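Local structure of ribosomal protein uL16 3-hydroxylase (Escherichia coli, 4CCL) at residues L7-P10 against D11-R15; D317-N321 against G322-D326; P354-L357 against A358-A362. The protein is a growth-regulating oxygenase that hydroxylates an arginine of ribosomal protein uL16, using iron(II), 2-oxoglutarate and dioxygen. All coordinates share one frame; numbering follows the deposited sequence.

Contact 1 (L7-P10 against D11-R15). With SO4 (sulfate ion), chain M.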
loop_
_atom_site.group_PDB
_atom_site.type_symbol
_atom_site.label_atom_id
_atom_site.label_comp_id
_atom_site.label_asym_id
_atom_site.label_seq_id
_atom_site.Cartn_x
_atom_site.Cartn_y
_atom_site.Cartn_z
ATOM N N LEU B 7 -3.776 -42.313 0.645
ATOM C CA LEU B 7 -2.555 -41.772 1.232
ATOM C C LEU B 7 -2.509 -41.970 2.747
ATOM O O LEU B 7 -3.539 -41.915 3.420
ATOM C CB LEU B 7 -2.440 -40.282 0.882
ATOM C CG LEU B 7 -1.221 -39.459 1.306
ATOM C CD1 LEU B 7 0.079 -40.198 1.027
ATOM C CD2 LEU B 7 -1.227 -38.108 0.594
ATOM N N ASN B 8 -1.312 -42.206 3.274
ATOM C CA ASN B 8 -1.111 -42.227 4.713
ATOM C C ASN B 8 -0.695 -40.812 5.070
ATOM O O ASN B 8 0.402 -40.369 4.731
ATOM C CB ASN B 8 -0.013 -43.236 5.067
ATOM C CG ASN B 8 0.316 -43.266 6.550
ATOM O OD1 ASN B 8 -0.368 -42.655 7.368
ATOM N ND2 ASN B 8 1.371 -43.993 6.900
ATOM N N TRP B 9 -1.594 -40.103 5.742
ATOM C CA TRP B 9 -1.422 -38.672 6.003
ATOM C C TRP B 9 -0.327 -38.260 6.996
ATOM O O TRP B 9 0.438 -37.345 6.703
ATOM C CB TRP B 9 -2.763 -37.982 6.303
ATOM C CG TRP B 9 -3.572 -37.673 5.066
ATOM C CD1 TRP B 9 -4.638 -38.377 4.588
ATOM C CD2 TRP B 9 -3.371 -36.587 4.155
ATOM N NE1 TRP B 9 -5.117 -37.793 3.438
ATOM C CE2 TRP B 9 -4.352 -36.689 3.149
ATOM C CE3 TRP B 9 -2.457 -35.528 4.090
ATOM C CZ2 TRP B 9 -4.448 -35.784 2.097
ATOM C CZ3 TRP B 9 -2.551 -34.629 3.044
ATOM C CH2 TRP B 9 -3.539 -34.763 2.063
ATOM N N PRO B 10 -0.268 -38.897 8.182
ATOM C CA PRO B 10 0.780 -38.494 9.131
ATOM C C PRO B 10 2.180 -38.620 8.534
ATOM O O PRO B 10 2.989 -37.694 8.647
ATOM C CB PRO B 10 0.609 -39.496 10.272
ATOM C CG PRO B 10 -0.831 -39.853 10.237
ATOM C CD PRO B 10 -1.217 -39.852 8.787
ATOM N N ASP B 11 2.432 -39.742 7.868
ATOM C CA ASP B 11 3.719 -39.990 7.235
ATOM C C ASP B 11 4.035 -38.954 6.164
ATOM O O ASP B 11 5.175 -38.505 6.043
ATOM C CB ASP B 11 3.761 -41.392 6.625
ATOM C CG ASP B 11 4.984 -41.607 5.758
ATOM O OD1 ASP B 11 6.103 -41.665 6.309
ATOM O OD2 ASP B 11 4.829 -41.704 4.523
ATOM N N PHE B 12 3.019 -38.583 5.393
ATOM C CA PHE B 12 3.192 -37.635 4.301
ATOM C C PHE B 12 3.509 -36.243 4.828
ATOM O O PHE B 12 4.476 -35.610 4.400
ATOM C CB PHE B 12 1.938 -37.586 3.429
ATOM C CG PHE B 12 1.986 -36.536 2.360
ATOM C CD1 PHE B 12 2.626 -36.783 1.157
ATOM C CD2 PHE B 12 1.393 -35.298 2.557
ATOM C CE1 PHE B 12 2.670 -35.819 0.169
ATOM C CE2 PHE B 12 1.435 -34.329 1.573
ATOM C CZ PHE B 12 2.075 -34.589 0.377
ATOM N N LEU B 13 2.678 -35.777 5.754
ATOM C CA LEU B 13 2.861 -34.481 6.387
ATOM C C LEU B 13 4.217 -34.404 7.068
ATOM O O LEU B 13 4.868 -33.361 7.048
ATOM C CB LEU B 13 1.754 -34.223 7.413
ATOM C CG LEU B 13 0.339 -34.064 6.859
ATOM C CD1 LEU B 13 -0.665 -33.816 7.975
ATOM C CD2 LEU B 13 0.296 -32.947 5.836
ATOM N N GLU B 14 4.634 -35.503 7.685
ATOM C CA GLU B 14 5.909 -35.516 8.387
ATOM C C GLU B 14 7.116 -35.497 7.441
ATOM O O GLU B 14 7.968 -34.615 7.530
ATOM C CB GLU B 14 5.980 -36.743 9.303
ATOM C CG GLU B 14 6.766 -36.539 10.588
ATOM C CD GLU B 14 8.194 -37.038 10.488
ATOM O OE1 GLU B 14 8.989 -36.426 9.744
ATOM O OE2 GLU B 14 8.520 -38.046 11.153
ATOM N N ARG B 15 7.182 -36.472 6.540
ATOM C CA ARG B 15 8.331 -36.625 5.640
ATOM C C ARG B 15 8.350 -35.783 4.358
ATOM O O ARG B 15 9.413 -35.383 3.883
ATOM C CB ARG B 15 8.571 -38.104 5.324
ATOM C CG ARG B 15 8.890 -38.927 6.561
ATOM C CD ARG B 15 9.374 -40.325 6.217
ATOM N NE ARG B 15 8.379 -41.091 5.473
ATOM C CZ ARG B 15 8.477 -41.382 4.179
ATOM N NH1 ARG B 15 9.531 -40.974 3.485
ATOM N NH2 ARG B 15 7.524 -42.083 3.581
HETATM S S SO4 M . 9.605 -42.110 -0.162
HETATM O O1 SO4 M . 8.218 -42.505 0.080
HETATM O O2 SO4 M . 10.354 -42.169 1.090
HETATM O O3 SO4 M . 10.212 -43.016 -1.130
HETATM O O4 SO4 M . 9.655 -40.752 -0.692
#
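Leu7 CD2 lies over one face of the Phe12 ring, a CH-pi contact with CD2 4.2 Å from the ring centroid. The same methyl sits above one face of the Trp9 indole, toward its rim, and so fills the angle between two aromatic planes turned 83° to each other. Where these rings meet, Trp9 CZ3 approaches Phe12 CD2 to 4.0 Å in an oblique contact, the two side chains running side by side. The edge of the indole is taken by Leu13, whose CD2 lies 4.2 Å from Trp9 CE3. Phe12 can reach both Leu7 and Trp9 because its chi1 of 174° sends the ring away from its own nitrogen.

A third flat group, the Arg15 guanidinium, is held by Asp11 through NE and NH2, and meets a sulfate at an edge through NH1. One turn back, Asp11 forms a salt bridge with Arg15, OD1 to NE, while Arg15 NH2 donates to Asp11 OD2 on its syn lone pair at 2.9 Å, the oxygen standing 29° out of the guanidinium plane. Arg15 NH1 donates to O2 of the sulfate ion, probably from the crystallisation liquor and also bound by His16.

The first helical turn underlies all this: Leu13 N reaches Trp9 O at 2.9 Å, and Phe12 N and Glu14 N bond to Asn8 O and Pro10 O. Asn8 holds the N-cap position without a side-chain cap; its ND2 rests against Asp11 CB instead, at 3.5 Å.

Helix 9-15 thus packs against one border of the cupin-type antiparallel sheet of the JmjC fold. Phe12 meets Tyr180 edge-to-face and also touches Phe132 and Val22, Leu7 rests on Leu24 of strand 22-24, and Trp9 and Leu13 both lean on Leu103.

Contact 2 (D317-N321 against G322-D326)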
loop_
_atom_site.group_PDB
_atom_site.type_symbol
_atom_site.label_atom_id
_atom_site.label_comp_id
_atom_site.label_asym_id
_atom_site.label_seq_id
_atom_site.Cartn_x
_atom_site.Cartn_y
_atom_site.Cartn_z
ATOM N N ASP B 317 -14.775 -15.104 14.352
ATOM C CA ASP B 317 -15.328 -14.486 13.152
ATOM C C ASP B 317 -15.203 -15.433 11.966
ATOM O O ASP B 317 -14.193 -16.124 11.825
ATOM C CB ASP B 317 -14.583 -13.191 12.837
ATOM C CG ASP B 317 -14.320 -12.356 14.070
ATOM O OD1 ASP B 317 -15.263 -12.150 14.863
ATOM O OD2 ASP B 317 -13.166 -11.912 14.248
ATOM N N VAL B 318 -16.215 -15.460 11.103
ATOM C CA VAL B 318 -16.113 -16.280 9.898
ATOM C C VAL B 318 -16.046 -15.351 8.684
ATOM O O VAL B 318 -16.498 -14.219 8.759
ATOM C CB VAL B 318 -17.261 -17.318 9.822
ATOM C CG1 VAL B 318 -17.250 -18.065 8.503
ATOM C CG2 VAL B 318 -17.142 -18.305 10.970
ATOM N N TYR B 319 -15.407 -15.787 7.605
ATOM C CA TYR B 319 -15.303 -14.965 6.408
ATOM C C TYR B 319 -15.652 -15.774 5.169
ATOM O O TYR B 319 -15.034 -16.805 4.895
ATOM C CB TYR B 319 -13.897 -14.375 6.274
ATOM C CG TYR B 319 -13.477 -13.520 7.449
ATOM C CD1 TYR B 319 -12.903 -14.090 8.577
ATOM C CD2 TYR B 319 -13.657 -12.143 7.431
ATOM C CE1 TYR B 319 -12.519 -13.314 9.653
ATOM C CE2 TYR B 319 -13.275 -11.358 8.502
ATOM C CZ TYR B 319 -12.707 -11.949 9.612
ATOM O OH TYR B 319 -12.323 -11.176 10.686
ATOM N N ALA B 320 -16.654 -15.306 4.433
ATOM C CA ALA B 320 -17.042 -15.938 3.180
ATOM C C ALA B 320 -16.849 -14.974 2.014
ATOM O O ALA B 320 -17.564 -13.976 1.903
ATOM C CB ALA B 320 -18.492 -16.400 3.247
ATOM N N ASN B 321 -15.887 -15.287 1.148
ATOM C CA ASN B 321 -15.631 -14.510 -0.065
ATOM C C ASN B 321 -15.423 -13.017 0.210
ATOM O O ASN B 321 -16.014 -12.161 -0.442
ATOM C CB ASN B 321 -16.742 -14.758 -1.097
ATOM C CG ASN B 321 -16.446 -14.136 -2.451
ATOM O OD1 ASN B 321 -15.476 -14.497 -3.116
ATOM N ND2 ASN B 321 -17.293 -13.202 -2.869
ATOM N N GLY B 322 -14.588 -12.715 1.199
ATOM C CA GLY B 322 -14.249 -11.339 1.512
ATOM C C GLY B 322 -15.123 -10.683 2.563
ATOM O O GLY B 322 -14.740 -9.671 3.152
ATOM N N GLU B 323 -16.296 -11.256 2.805
ATOM C CA GLU B 323 -17.248 -10.660 3.736
ATOM C C GLU B 323 -17.260 -11.358 5.090
ATOM O O GLU B 323 -17.349 -12.586 5.174
ATOM C CB GLU B 323 -18.650 -10.657 3.133
ATOM C CG GLU B 323 -18.758 -9.867 1.845
ATOM C CD GLU B 323 -19.860 -10.381 0.943
ATOM O OE1 GLU B 323 -20.675 -11.206 1.409
ATOM O OE2 GLU B 323 -19.903 -9.966 -0.235
ATOM N N LYS B 324 -17.169 -10.561 6.148
ATOM C CA LYS B 324 -17.186 -11.083 7.505
ATOM C C LYS B 324 -18.606 -11.409 7.938
ATOM O O LYS B 324 -19.490 -10.558 7.894
ATOM C CB LYS B 324 -16.574 -10.067 8.469
ATOM C CG LYS B 324 -16.646 -10.464 9.935
ATOM C CD LYS B 324 -16.189 -9.314 10.822
ATOM C CE LYS B 324 -16.573 -9.537 12.277
ATOM N NZ LYS B 324 -16.526 -8.269 13.062
ATOM N N ILE B 325 -18.816 -12.656 8.338
ATOM C CA ILE B 325 -20.051 -13.066 8.983
ATOM C C ILE B 325 -19.813 -13.315 10.478
ATOM O O ILE B 325 -18.895 -14.062 10.883
ATOM C CB ILE B 325 -20.692 -14.282 8.289
ATOM C CG1 ILE B 325 -19.632 -15.329 7.954
ATOM C CG2 ILE B 325 -21.395 -13.852 7.010
ATOM C CD1 ILE B 325 -20.103 -16.369 6.958
ATOM N N ASP B 326 -20.642 -12.639 11.273
ATOM C CA ASP B 326 -20.533 -12.586 12.724
ATOM C C ASP B 326 -21.886 -12.928 13.330
ATOM O O ASP B 326 -22.847 -12.177 13.163
ATOM C CB ASP B 326 -20.161 -11.163 13.142
ATOM C CG ASP B 326 -18.987 -11.115 14.093
ATOM O OD1 ASP B 326 -18.111 -12.001 14.005
ATOM O OD2 ASP B 326 -18.933 -10.180 14.922
#
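Val318 and Ile325 face each other across a beta hairpin closed by a type I' turn, Ala320 to Glu323, in the winged-helix region. Val318 CB touches Ile325 CG1 at 3.6 Å, and Ile325 CD1 reaches on to Ala320 CB, making an apolar patch with Glu323 at the turn end of the same face. On the other face Lys324 CB lies 3.5 Å from Tyr319 CE2, obliquely. CG of Lys324 is anti to the backbone nitrogen (chi1 175°) and the chain beyond is extended, carrying NZ to Asp326 OD2, a salt bridge of 3.6 Å, with Asp317 OD1 farther off.

Asp317 OD1 and Asp326 OD1 lie 3.0 Å apart, a like-charged pair that the lysine probably helps to offset. A lysine in place of Asp317 would remove the second carboxylate near the Lys324 ammonium, and its like charge would probably disturb the bridge to Asp326. Val318 with Ile325, and Ala320 with Glu323, each exchange two main-chain bonds. The backbone angles of Gly322 (92/-18) leave little room for a CB beside Asn321 O.

Farther out, Ile325 packs on Met359 and Leu363. Tyr368 OH is hydrogen-bonded to both Asn321 ND2 and Glu323 OE2.

Contact 3 (P354-L357 against A358-A362)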
loop_
_atom_site.group_PDB
_atom_site.type_symbol
_atom_site.label_atom_id
_atom_site.label_comp_id
_atom_site.label_asym_id
_atom_site.label_seq_id
_atom_site.Cartn_x
_atom_site.Cartn_y
_atom_site.Cartn_z
ATOM N N PRO B 354 -34.336 -14.399 14.075
ATOM C CA PRO B 354 -34.603 -13.637 12.852
ATOM C C PRO B 354 -33.354 -12.950 12.303
ATOM O O PRO B 354 -33.266 -12.728 11.096
ATOM C CB PRO B 354 -35.631 -12.595 13.310
ATOM C CG PRO B 354 -36.275 -13.202 14.506
ATOM C CD PRO B 354 -35.181 -13.952 15.194
ATOM N N SER B 355 -32.401 -12.628 13.171
ATOM C CA SER B 355 -31.153 -12.013 12.730
ATOM C C SER B 355 -30.307 -12.996 11.928
ATOM O O SER B 355 -29.848 -12.679 10.828
ATOM C CB SER B 355 -30.358 -11.478 13.921
ATOM O OG SER B 355 -30.919 -10.273 14.410
ATOM N N PHE B 356 -30.104 -14.187 12.484
ATOM C CA PHE B 356 -29.366 -15.234 11.789
ATOM C C PHE B 356 -30.051 -15.596 10.481
ATOM O O PHE B 356 -29.394 -15.765 9.457
ATOM C CB PHE B 356 -29.221 -16.490 12.652
ATOM C CG PHE B 356 -28.467 -17.602 11.973
ATOM C CD1 PHE B 356 -27.086 -17.659 12.045
ATOM C CD2 PHE B 356 -29.137 -18.582 11.254
ATOM C CE1 PHE B 356 -26.386 -18.675 11.419
ATOM C CE2 PHE B 356 -28.442 -19.600 10.626
ATOM C CZ PHE B 356 -27.066 -19.645 10.707
ATOM N N LEU B 357 -31.374 -15.725 10.529
ATOM C CA LEU B 357 -32.154 -16.053 9.345
ATOM C C LEU B 357 -31.968 -14.973 8.284
ATOM O O LEU B 357 -31.865 -15.268 7.091
ATOM C CB LEU B 357 -33.634 -16.199 9.705
ATOM C CG LEU B 357 -34.553 -16.712 8.598
ATOM C CD1 LEU B 357 -34.047 -18.046 8.071
ATOM C CD2 LEU B 357 -35.984 -16.835 9.098
ATOM N N ALA B 358 -31.905 -13.723 8.733
ATOM C CA ALA B 358 -31.681 -12.591 7.843
ATOM C C ALA B 358 -30.308 -12.673 7.179
ATOM O O ALA B 358 -30.196 -12.551 5.957
ATOM C CB ALA B 358 -31.825 -11.284 8.602
HETATM N N MSE B 359 -29.271 -12.878 7.988
HETATM C CA MSE B 359 -27.913 -13.042 7.470
HETATM C C MSE B 359 -27.835 -14.151 6.431
HETATM O O MSE B 359 -27.329 -13.941 5.328
HETATM C CB MSE B 359 -26.930 -13.362 8.594
HETATM C CG MSE B 359 -25.626 -13.966 8.092
HETATM SE SE MSE B 359 -24.453 -14.571 9.517
HETATM C CE MSE B 359 -24.295 -12.887 10.475
ATOM N N LEU B 360 -28.333 -15.327 6.802
ATOM C CA LEU B 360 -28.352 -16.492 5.928
ATOM C C LEU B 360 -29.057 -16.150 4.623
ATOM O O LEU B 360 -28.610 -16.530 3.536
ATOM C CB LEU B 360 -29.063 -17.654 6.627
ATOM C CG LEU B 360 -29.170 -18.986 5.885
ATOM C CD1 LEU B 360 -27.800 -19.449 5.419
ATOM C CD2 LEU B 360 -29.820 -20.037 6.772
ATOM N N ALA B 361 -30.156 -15.411 4.745
ATOM C CA ALA B 361 -30.895 -14.929 3.586
ATOM C C ALA B 361 -30.028 -14.056 2.689
ATOM O O ALA B 361 -30.083 -14.170 1.467
ATOM C CB ALA B 361 -32.148 -14.175 4.021
ATOM N N ALA B 362 -29.221 -13.194 3.300
ATOM C CA ALA B 362 -28.335 -12.319 2.542
ATOM C C ALA B 362 -27.237 -13.119 1.849
ATOM O O ALA B 362 -26.807 -12.772 0.751
ATOM C CB ALA B 362 -27.730 -11.257 3.448
#
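Leu360 stands one helical turn after Phe356, and its side chain gives a compact example of how a helix packs upon itself. Its CB begins over the carbonyls of the preceding turn, 3.4 Å from Phe356 O and 3.7 Å from Leu357 O. From there chi1 (-179°) sets CG anti to the backbone nitrogen, and chi2 (53°) turns the CD2 branch toward the phenyl ring, where it meets Phe356 CE2 at 4.1 Å. That approach is oblique to the ring, and the two side chains cross at a slant.

The main chain holds the spacing. Leu360 N donates to Phe356 O at 2.9 Å, an almost straight bond of 174°, and the same i to i+4 pattern links Met359 N to Ser355 O, Ala358 N to Pro354 O and Ala361 N to Leu357 O. Met359, present as selenomethionine, sets its CB 3.5 Å from Phe356 O.

Other parts of the winged-helix region complete the packing. Phe356 meets the ring of His329, Leu357 and Leu360 both lean on Leu351, and Leu357 and Ala361 press on helix 290-298. Before the first turn, Ser355 N donates to Asp353 OD1.

Chemically, the side chains that meet here are hydrocarbon, so their contact is van der Waals, while the directional bonds that fix its spacing are those of the backbone.

Along the chain the three contacts come in series, and they divide between two parts of the protein. Contact 1 belongs to helix 9-15 beside the large antiparallel sheet of the cupin-type fold; contacts 2 and 3 both fall in the C-terminal winged-helix region. Contact 1 is remote from the others, its centre about 31 Å from that of contact 2 and about 41 Å from that of contact 3. The centres of contacts 2 and 3 are about 14 Å apart, and they touch where Ile325 CB packs 4.0 Å from Met359 SE. Hairpin 317-325 and helix 354-365 thereby pack against each other within the winged-helix region, away from the catalytic iron site.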